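Local atomic coordinates of salicylic acid-binding protein 2 (Nicotiana tabacum, PDB entry 1Y7I), a protein that hydrolyses methyl salicylate to salicylic acid and methanol, as part of the signalling that activates systemic acquired resistance in plant innate immunity. Residues Leu132-Leu137 with Thr147-Gly152; Lys159-Cys164 with Asp237-Leu242. One frame throughout, in Å; residues are numbered along the deposited sequence.

Contact 1 of 2, residues Leu132-Leu137 with Thr147-Gly152; sequences LDTQFL and TSMFFG. With SAL (2-hydroxybenzoic acid), chain E.
Two short antiparallel strands of a beta hairpin, 135-138 and 147-150, meet here, and Gln-135 pairs with Phe-150 through two backbone hydrogen bonds: Gln-135 N to Phe-150 O at 2.8 Å, and Phe-150 N back to Gln-135 O at 2.8 Å. Two residues further along, Ser-148 N bonds to Leu-137 O, while the return bond from Leu-137 N to Ser-148 O is weak. A water bridges Gln-135 O, to which it donates, and Ser-148 OG on the face that carries Gln-135, Leu-137, Ser-148 and Phe-150.

This hairpin is separate from the parallel sheet of the alpha/beta hydrolase fold, and its other face looks to the salicylate pocket. There Phe-136 and Met-149, a selenomethionine, run side by side. Phe-136 CE1 sits 3.6 Å from Met-149 CG, and the selenium lies oblique to the ring, 5.2 Å from its centroid, in a Met-aromatic contact. With CG anti to the backbone N (chi1 171°) and a bend at chi3, the Met-149 chain carries its methyl to the ligand, CE lying 3.8 Å from the phenol oxygen O2. Trp-131 meets the Phe-136 ring edge-to-face.

Where the strands give way to loop, Thr-134 and Phe-151 lie side by side, pointing the same way; OG1 of Thr-134, bonded to Trp-131 O, comes to the Phe-151 ring edge at CD1, and the far end of that ring, CZ, stands 3.7 Å from C1 of the salicylate. Asp-133 turns its carboxylate over Gly-152, OD2 to CA 3.3 Å, and accepts hydrogen bonds from Lys-154 N through OD1 and Phe-155 N through OD2, tying the loop to the first turn of helix 153-160.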
ATOM      1  N   LEU B 132     -19.889  -4.430  12.686  1.00 38.67           N
ATOM      2  CA  LEU B 132     -19.919  -5.685  11.943  1.00 35.98           C
ATOM      3  C   LEU B 132     -18.781  -6.632  12.332  1.00 35.83           C
ATOM      4  O   LEU B 132     -18.735  -7.130  13.456  1.00 36.71           O
ATOM      5  CB  LEU B 132     -19.871  -5.402  10.440  1.00 37.40           C
ATOM      6  CG  LEU B 132     -20.938  -4.459   9.872  1.00 36.33           C
ATOM      7  CD1 LEU B 132     -20.750  -4.327   8.370  1.00 36.58           C
ATOM      8  CD2 LEU B 132     -22.327  -4.994  10.182  1.00 34.26           C
ATOM      9  N   ASP B 133     -17.858  -6.874  11.407  1.00 34.73           N
ATOM     10  CA  ASP B 133     -16.742  -7.781  11.661  1.00 33.49           C
ATOM     11  C   ASP B 133     -15.434  -7.126  12.101  1.00 32.88           C
ATOM     12  O   ASP B 133     -14.371  -7.732  11.981  1.00 31.62           O
ATOM     13  CB  ASP B 133     -16.477  -8.631  10.419  1.00 34.46           C
ATOM     14  CG  ASP B 133     -16.094  -7.796   9.211  1.00 37.09           C
ATOM     15  OD1 ASP B 133     -15.865  -8.386   8.135  1.00 33.43           O
ATOM     16  OD2 ASP B 133     -16.023  -6.554   9.338  1.00 37.43           O
ATOM     17  N   THR B 134     -15.511  -5.900  12.611  1.00 32.50           N
ATOM     18  CA  THR B 134     -14.320  -5.194  13.072  1.00 34.39           C
ATOM     19  C   THR B 134     -13.754  -5.882  14.312  1.00 36.83           C
ATOM     20  O   THR B 134     -14.488  -6.176  15.254  1.00 37.55           O
ATOM     21  CB  THR B 134     -14.641  -3.726  13.416  1.00 32.99           C
ATOM     22  OG1 THR B 134     -15.083  -3.044  12.235  1.00 32.81           O
ATOM     23  CG2 THR B 134     -13.413  -3.025  13.974  1.00 32.98           C
ATOM     24  N   GLN B 135     -12.449  -6.136  14.309  1.00 38.54           N
ATOM     25  CA  GLN B 135     -11.798  -6.793  15.436  1.00 39.80           C
ATOM     26  C   GLN B 135     -11.262  -5.819  16.474  1.00 39.95           C
ATOM     27  O   GLN B 135     -10.548  -4.867  16.152  1.00 37.89           O
ATOM     28  CB  GLN B 135     -10.652  -7.682  14.952  1.00 41.50           C
ATOM     29  CG  GLN B 135     -11.093  -8.964  14.280  1.00 46.62           C
ATOM     30  CD  GLN B 135      -9.919  -9.836  13.874  1.00 49.81           C
ATOM     31  OE1 GLN B 135      -9.037 -10.125  14.686  1.00 52.00           O
ATOM     32  NE2 GLN B 135      -9.904 -10.265  12.613  1.00 51.32           N
ATOM     33  N   PHE B 136     -11.614  -6.081  17.728  1.00 40.16           N
ATOM     34  CA  PHE B 136     -11.190  -5.265  18.857  1.00 41.35           C
ATOM     35  C   PHE B 136     -10.476  -6.171  19.847  1.00 42.25           C
ATOM     36  O   PHE B 136     -11.115  -6.831  20.664  1.00 44.14           O
ATOM     37  CB  PHE B 136     -12.407  -4.633  19.526  1.00 41.27           C
ATOM     38  CG  PHE B 136     -13.055  -3.557  18.712  1.00 41.96           C
ATOM     39  CD1 PHE B 136     -12.502  -2.282  18.665  1.00 42.03           C
ATOM     40  CD2 PHE B 136     -14.217  -3.812  17.994  1.00 41.94           C
ATOM     41  CE1 PHE B 136     -13.102  -1.273  17.924  1.00 42.42           C
ATOM     42  CE2 PHE B 136     -14.827  -2.808  17.247  1.00 43.81           C
ATOM     43  CZ  PHE B 136     -14.265  -1.534  17.210  1.00 42.51           C
ATOM     44  N   LEU B 137      -9.151  -6.200  19.776  1.00 41.90           N
ATOM     45  CA  LEU B 137      -8.369  -7.047  20.661  1.00 42.38           C
ATOM     46  C   LEU B 137      -7.569  -6.246  21.685  1.00 42.51           C
ATOM     47  O   LEU B 137      -7.089  -5.149  21.398  1.00 42.23           O
ATOM     48  CB  LEU B 137      -7.418  -7.918  19.835  1.00 42.73           C
ATOM     49  CG  LEU B 137      -8.061  -8.754  18.722  1.00 44.64           C
ATOM     50  CD1 LEU B 137      -6.980  -9.417  17.887  1.00 45.63           C
ATOM     51  CD2 LEU B 137      -8.996  -9.797  19.329  1.00 44.94           C
ATOM     52  N   THR B 147      -6.504  -1.190  23.727  1.00 41.25           N
ATOM     53  CA  THR B 147      -7.304  -1.928  22.767  1.00 38.98           C
ATOM     54  C   THR B 147      -6.917  -1.569  21.338  1.00 37.34           C
ATOM     55  O   THR B 147      -6.685  -0.405  21.023  1.00 37.43           O
ATOM     56  CB  THR B 147      -8.806  -1.639  22.971  1.00 38.56           C
ATOM     57  OG1 THR B 147      -9.157  -1.876  24.341  1.00 38.79           O
ATOM     58  CG2 THR B 147      -9.647  -2.542  22.081  1.00 36.75           C
ATOM     59  N   SER B 148      -6.828  -2.581  20.482  1.00 35.40           N
ATOM     60  CA  SER B 148      -6.493  -2.356  19.085  1.00 33.28           C
ATOM     61  C   SER B 148      -7.782  -2.478  18.293  1.00 33.33           C
ATOM     62  O   SER B 148      -8.729  -3.129  18.734  1.00 33.05           O
ATOM     63  CB  SER B 148      -5.482  -3.392  18.596  1.00 32.01           C
ATOM     64  OG  SER B 148      -6.055  -4.686  18.542  1.00 31.53           O
HETATM   65  N   MSE B 149      -7.810  -1.850  17.124  1.00 34.11           N
HETATM   66  CA  MSE B 149      -8.981  -1.873  16.256  1.00 34.85           C
HETATM   67  C   MSE B 149      -8.586  -2.198  14.818  1.00 33.59           C
HETATM   68  O   MSE B 149      -7.834  -1.452  14.187  1.00 33.56           O
HETATM   69  CB  MSE B 149      -9.685  -0.514  16.308  1.00 38.18           C
HETATM   70  CG  MSE B 149     -10.794  -0.339  15.290  1.00 42.19           C
HETATM   71 SE   MSE B 149     -11.568   1.423  15.416  1.00 56.10          SE
HETATM   72  CE  MSE B 149     -10.174   2.426  14.522  1.00 48.29           C
ATOM     73  N   PHE B 150      -9.106  -3.306  14.301  1.00 31.89           N
ATOM     74  CA  PHE B 150      -8.801  -3.746  12.942  1.00 30.11           C
ATOM     75  C   PHE B 150     -10.085  -3.967  12.142  1.00 30.39           C
ATOM     76  O   PHE B 150     -10.848  -4.891  12.425  1.00 29.70           O
ATOM     77  CB  PHE B 150      -7.976  -5.039  13.013  1.00 30.16           C
ATOM     78  CG  PHE B 150      -7.377  -5.463  11.701  1.00 29.81           C
ATOM     79  CD1 PHE B 150      -6.719  -4.549  10.887  1.00 31.50           C
ATOM     80  CD2 PHE B 150      -7.436  -6.790  11.295  1.00 33.69           C
ATOM     81  CE1 PHE B 150      -6.132  -4.947   9.684  1.00 31.66           C
ATOM     82  CE2 PHE B 150      -6.850  -7.200  10.091  1.00 34.28           C
ATOM     83  CZ  PHE B 150      -6.195  -6.273   9.287  1.00 32.48           C
ATOM     84  N   PHE B 151     -10.330  -3.114  11.149  1.00 29.56           N
ATOM     85  CA  PHE B 151     -11.531  -3.243  10.330  1.00 27.42           C
ATOM     86  C   PHE B 151     -11.522  -4.559   9.565  1.00 28.55           C
ATOM     87  O   PHE B 151     -10.484  -4.992   9.065  1.00 28.38           O
ATOM     88  CB  PHE B 151     -11.655  -2.083   9.327  1.00 27.15           C
ATOM     89  CG  PHE B 151     -11.625  -0.716   9.960  1.00 24.44           C
ATOM     90  CD1 PHE B 151     -12.267  -0.482  11.171  1.00 25.25           C
ATOM     91  CD2 PHE B 151     -10.934   0.330   9.357  1.00 25.70           C
ATOM     92  CE1 PHE B 151     -12.219   0.769  11.777  1.00 28.23           C
ATOM     93  CE2 PHE B 151     -10.878   1.588   9.954  1.00 26.82           C
ATOM     94  CZ  PHE B 151     -11.521   1.806  11.170  1.00 27.66           C
ATOM     95  N   GLY B 152     -12.689  -5.190   9.490  1.00 28.76           N
ATOM     96  CA  GLY B 152     -12.823  -6.443   8.772  1.00 29.45           C
ATOM     97  C   GLY B 152     -13.304  -6.161   7.361  1.00 29.81           C
ATOM     98  O   GLY B 152     -13.678  -5.028   7.060  1.00 30.88           O
TER
HETATM   99  C1' SAL E 503     -11.631   5.727  10.491  1.00 28.60           C
HETATM  100  O1' SAL E 503     -11.709   5.687   9.182  1.00 30.20           O
HETATM  101  O2' SAL E 503     -10.602   6.129  11.040  1.00 27.70           O
HETATM  102  C1  SAL E 503     -12.815   5.271  11.244  1.00 28.00           C
HETATM  103  C2  SAL E 503     -12.804   5.284  12.681  1.00 27.66           C
HETATM  104  C3  SAL E 503     -13.939   4.850  13.393  1.00 26.37           C
HETATM  105  C4  SAL E 503     -15.086   4.415  12.704  1.00 25.09           C
HETATM  106  C5  SAL E 503     -15.117   4.399  11.294  1.00 27.26           C
HETATM  107  C6  SAL E 503     -14.001   4.823  10.578  1.00 25.52           C
HETATM  108  O2  SAL E 503     -11.727   5.688  13.414  1.00 29.61           O
HETATM  109  O   HOH W   1      -7.703  -5.522  16.250  1.00 31.95           O

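Contact 2 of 2, residues Lys159-Cys164 with Asp237-Leu242; sequences KLYQLC and DHMAML. With SAL (2-hydroxybenzoic acid), chain E.
Asp-237 pushes its carboxylate into the Tyr-161 to Cys-164 type I beta turn, where OD2 takes the Leu-163 N-H on its anti lone pair at 2.8 Å. With CG between the backbone N and the carbonyl carbon (chi1 59°), the carboxylate is turned so that OD1 also takes a weak bond from Met-239 N.

His-238, of the charge relay system, comes next. Its ring runs alongside Leu-160, whose CD2 touches His-238 CD2 at 3.4 Å. NE2 donates at the ring edge, in plane, to salicylate O1' at 2.8 Å (158°), while ND1 is hydrogen-bonded to Asp-210.

Met-239, a selenomethionine at the helix N-cap position, lays CG over one face of the Tyr-161 ring, 3.6 Å from the centroid, in a CH-pi contact. Bends at chi2 and chi3 bring SE obliquely to the same ring and CE to 3.3 Å from Tyr-161 OH, which bonds His-15. Leu-242 CD1 meets Tyr-161 CE2 at 3.6 Å, and Cys-164 SG packs near Leu-242 CB.

With one sound backbone N-H bond and a second, weak one, the buried carboxylate is probably held as the anion, so the turn is tied to Asp-237, the residue just before the catalytic histidine.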
ATOM      1  N   LYS B 159     -19.450  -0.358   5.030  1.00 27.93           N
ATOM      2  CA  LYS B 159     -19.522   0.842   5.859  1.00 27.85           C
ATOM      3  C   LYS B 159     -18.532   1.936   5.479  1.00 27.11           C
ATOM      4  O   LYS B 159     -18.717   3.094   5.845  1.00 24.92           O
ATOM      5  CB  LYS B 159     -19.312   0.474   7.333  1.00 29.75           C
ATOM      6  CG  LYS B 159     -20.325  -0.527   7.881  1.00 32.08           C
ATOM      7  CD  LYS B 159     -21.747  -0.017   7.746  1.00 31.38           C
ATOM      8  CE  LYS B 159     -22.741  -1.020   8.313  1.00 33.80           C
ATOM      9  NZ  LYS B 159     -24.162  -0.606   8.070  1.00 32.15           N
ATOM     10  N   LEU B 160     -17.481   1.572   4.755  1.00 25.62           N
ATOM     11  CA  LEU B 160     -16.475   2.551   4.372  1.00 25.11           C
ATOM     12  C   LEU B 160     -16.265   2.714   2.865  1.00 23.50           C
ATOM     13  O   LEU B 160     -16.007   3.819   2.399  1.00 24.24           O
ATOM     14  CB  LEU B 160     -15.141   2.198   5.032  1.00 24.86           C
ATOM     15  CG  LEU B 160     -15.164   2.023   6.554  1.00 26.95           C
ATOM     16  CD1 LEU B 160     -13.746   1.763   7.037  1.00 26.92           C
ATOM     17  CD2 LEU B 160     -15.734   3.256   7.229  1.00 23.44           C
ATOM     18  N   TYR B 161     -16.382   1.617   2.116  1.00 21.84           N
ATOM     19  CA  TYR B 161     -16.171   1.618   0.667  1.00 21.84           C
ATOM     20  C   TYR B 161     -17.424   1.310  -0.161  1.00 22.98           C
ATOM     21  O   TYR B 161     -17.322   0.979  -1.343  1.00 23.64           O
ATOM     22  CB  TYR B 161     -15.100   0.585   0.297  1.00 21.85           C
ATOM     23  CG  TYR B 161     -13.674   0.932   0.699  1.00 17.55           C
ATOM     24  CD1 TYR B 161     -13.321   1.132   2.040  1.00 17.72           C
ATOM     25  CD2 TYR B 161     -12.672   1.037  -0.269  1.00 14.23           C
ATOM     26  CE1 TYR B 161     -11.996   1.429   2.400  1.00 16.93           C
ATOM     27  CE2 TYR B 161     -11.353   1.329   0.081  1.00 16.09           C
ATOM     28  CZ  TYR B 161     -11.024   1.526   1.411  1.00 14.08           C
ATOM     29  OH  TYR B 161      -9.729   1.842   1.743  1.00 15.43           O
ATOM     30  N   GLN B 162     -18.595   1.422   0.453  1.00 23.53           N
ATOM     31  CA  GLN B 162     -19.860   1.118  -0.217  1.00 23.25           C
ATOM     32  C   GLN B 162     -20.019   1.755  -1.595  1.00 23.00           C
ATOM     33  O   GLN B 162     -20.681   1.196  -2.462  1.00 21.06           O
ATOM     34  CB  GLN B 162     -21.035   1.538   0.677  1.00 26.29           C
ATOM     35  CG  GLN B 162     -20.590   2.303   1.925  1.00 29.18           C
ATOM     36  CD  GLN B 162     -20.931   3.760   1.890  1.00 26.85           C
ATOM     37  OE1 GLN B 162     -20.367   4.547   2.631  1.00 35.52           O
ATOM     38  NE2 GLN B 162     -21.866   4.131   1.043  1.00 27.31           N
ATOM     39  N   LEU B 163     -19.431   2.926  -1.808  1.00 21.77           N
ATOM     40  CA  LEU B 163     -19.570   3.571  -3.108  1.00 20.47           C
ATOM     41  C   LEU B 163     -18.280   3.545  -3.915  1.00 21.65           C
ATOM     42  O   LEU B 163     -18.170   4.204  -4.955  1.00 21.11           O
ATOM     43  CB  LEU B 163     -20.060   5.012  -2.942  1.00 20.13           C
ATOM     44  CG  LEU B 163     -21.477   5.214  -2.388  1.00 22.73           C
ATOM     45  CD1 LEU B 163     -21.745   6.711  -2.271  1.00 24.66           C
ATOM     46  CD2 LEU B 163     -22.522   4.569  -3.318  1.00 22.07           C
ATOM     47  N   CYS B 164     -17.300   2.789  -3.431  1.00 19.63           N
ATOM     48  CA  CYS B 164     -16.019   2.676  -4.122  1.00 19.80           C
ATOM     49  C   CYS B 164     -16.017   1.430  -5.009  1.00 21.29           C
ATOM     50  O   CYS B 164     -16.981   0.665  -5.013  1.00 22.66           O
ATOM     51  CB  CYS B 164     -14.868   2.607  -3.111  1.00 18.62           C
ATOM     52  SG  CYS B 164     -14.566   4.153  -2.211  1.00 16.02           S
ATOM     53  N   ASP B 237     -18.715   8.466  -0.216  1.00 17.35           N
ATOM     54  CA  ASP B 237     -18.791   7.638   0.977  1.00 19.51           C
ATOM     55  C   ASP B 237     -17.637   8.055   1.885  1.00 18.36           C
ATOM     56  O   ASP B 237     -17.033   9.113   1.679  1.00 16.77           O
ATOM     57  CB  ASP B 237     -18.713   6.135   0.644  1.00 20.30           C
ATOM     58  CG  ASP B 237     -17.439   5.741  -0.092  1.00 24.89           C
ATOM     59  OD1 ASP B 237     -16.415   6.461   0.002  1.00 24.33           O
ATOM     60  OD2 ASP B 237     -17.461   4.676  -0.759  1.00 24.95           O
ATOM     61  N   HIS B 238     -17.325   7.225   2.873  1.00 16.26           N
ATOM     62  CA  HIS B 238     -16.249   7.521   3.821  1.00 16.61           C
ATOM     63  C   HIS B 238     -14.900   7.780   3.146  1.00 15.16           C
ATOM     64  O   HIS B 238     -14.149   8.644   3.585  1.00 12.91           O
ATOM     65  CB  HIS B 238     -16.094   6.371   4.821  1.00 15.98           C
ATOM     66  CG  HIS B 238     -15.209   6.698   5.983  1.00 18.33           C
ATOM     67  ND1 HIS B 238     -15.485   7.727   6.860  1.00 18.16           N
ATOM     68  CD2 HIS B 238     -14.058   6.132   6.417  1.00 17.18           C
ATOM     69  CE1 HIS B 238     -14.543   7.778   7.786  1.00 17.05           C
ATOM     70  NE2 HIS B 238     -13.666   6.820   7.539  1.00 19.42           N
HETATM   71  N   MSE B 239     -14.601   7.036   2.083  1.00 14.15           N
HETATM   72  CA  MSE B 239     -13.328   7.191   1.364  1.00 18.30           C
HETATM   73  C   MSE B 239     -13.458   8.193   0.213  1.00 17.04           C
HETATM   74  O   MSE B 239     -13.396   7.807  -0.950  1.00 16.35           O
HETATM   75  CB  MSE B 239     -12.869   5.855   0.773  1.00 20.55           C
HETATM   76  CG  MSE B 239     -12.886   4.688   1.720  1.00 27.45           C
HETATM   77 SE   MSE B 239     -11.910   5.063   3.317  1.00 43.90          SE
HETATM   78  CE  MSE B 239     -10.116   4.991   2.598  1.00 33.13           C
ATOM     79  N   ALA B 240     -13.630   9.473   0.537  1.00 17.42           N
ATOM     80  CA  ALA B 240     -13.785  10.490  -0.495  1.00 16.74           C
ATOM     81  C   ALA B 240     -12.583  10.611  -1.425  1.00 14.71           C
ATOM     82  O   ALA B 240     -12.742  10.957  -2.596  1.00 14.36           O
ATOM     83  CB  ALA B 240     -14.099  11.846   0.139  1.00 16.72           C
HETATM   84  N   MSE B 241     -11.380  10.336  -0.930  1.00 15.28           N
HETATM   85  CA  MSE B 241     -10.219  10.439  -1.805  1.00 13.96           C
HETATM   86  C   MSE B 241     -10.130   9.268  -2.779  1.00 15.46           C
HETATM   87  O   MSE B 241      -9.266   9.251  -3.667  1.00 13.89           O
HETATM   88  CB  MSE B 241      -8.912  10.596  -1.010  1.00 17.33           C
HETATM   89  CG  MSE B 241      -8.407   9.379  -0.278  1.00 22.63           C
HETATM   90 SE   MSE B 241      -9.606   8.848   1.118  1.00 42.38          SE
HETATM   91  CE  MSE B 241      -9.287  10.287   2.383  1.00 31.64           C
ATOM     92  N   LEU B 242     -11.028   8.296  -2.636  1.00 14.63           N
ATOM     93  CA  LEU B 242     -11.029   7.150  -3.547  1.00 15.10           C
ATOM     94  C   LEU B 242     -12.229   7.160  -4.507  1.00 15.65           C
ATOM     95  O   LEU B 242     -12.112   6.720  -5.648  1.00 18.03           O
ATOM     96  CB  LEU B 242     -11.000   5.831  -2.759  1.00 15.49           C
ATOM     97  CG  LEU B 242      -9.811   5.716  -1.796  1.00 18.72           C
ATOM     98  CD1 LEU B 242      -9.930   4.464  -0.929  1.00 17.19           C
ATOM     99  CD2 LEU B 242      -8.515   5.712  -2.595  1.00 15.51           C
TER
HETATM  100  C1' SAL E 503     -11.631   5.727  10.491  1.00 28.60           C
HETATM  101  O1' SAL E 503     -11.709   5.687   9.182  1.00 30.20           O
HETATM  102  O2' SAL E 503     -10.602   6.129  11.040  1.00 27.70           O
HETATM  103  C1  SAL E 503     -12.815   5.271  11.244  1.00 28.00           C
HETATM  104  C2  SAL E 503     -12.804   5.284  12.681  1.00 27.66           C
HETATM  105  C3  SAL E 503     -13.939   4.850  13.393  1.00 26.37           C
HETATM  106  C4  SAL E 503     -15.086   4.415  12.704  1.00 25.09           C
HETATM  107  C5  SAL E 503     -15.117   4.399  11.294  1.00 27.26           C
HETATM  108  C6  SAL E 503     -14.001   4.823  10.578  1.00 25.52           C
HETATM  109  O2  SAL E 503     -11.727   5.688  13.414  1.00 29.61           O

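In the fold
Both contacts reach the same salicylate, in different ways. Contact 1 is partly buried, with solvent-exposed residues at its margin, and it stays within one hairpin, its partners close in sequence; apolar groups of Met-149 and Phe-151 approach the ligand. Contact 2 is buried and joins parts of the chain more than 70 residues apart, the end of helix 153-160 and the catalytic-histidine loop; it offers the ligand a hydrogen bond. Main-chain pairing dominates the first, a carboxylate and packed side chains the second. Helix 153-160 connects them: it follows strand 147-150, and Phe-151 packs on Leu-160 while Leu-132 packs on Lys-159, although the contact centres are about 18 Å apart.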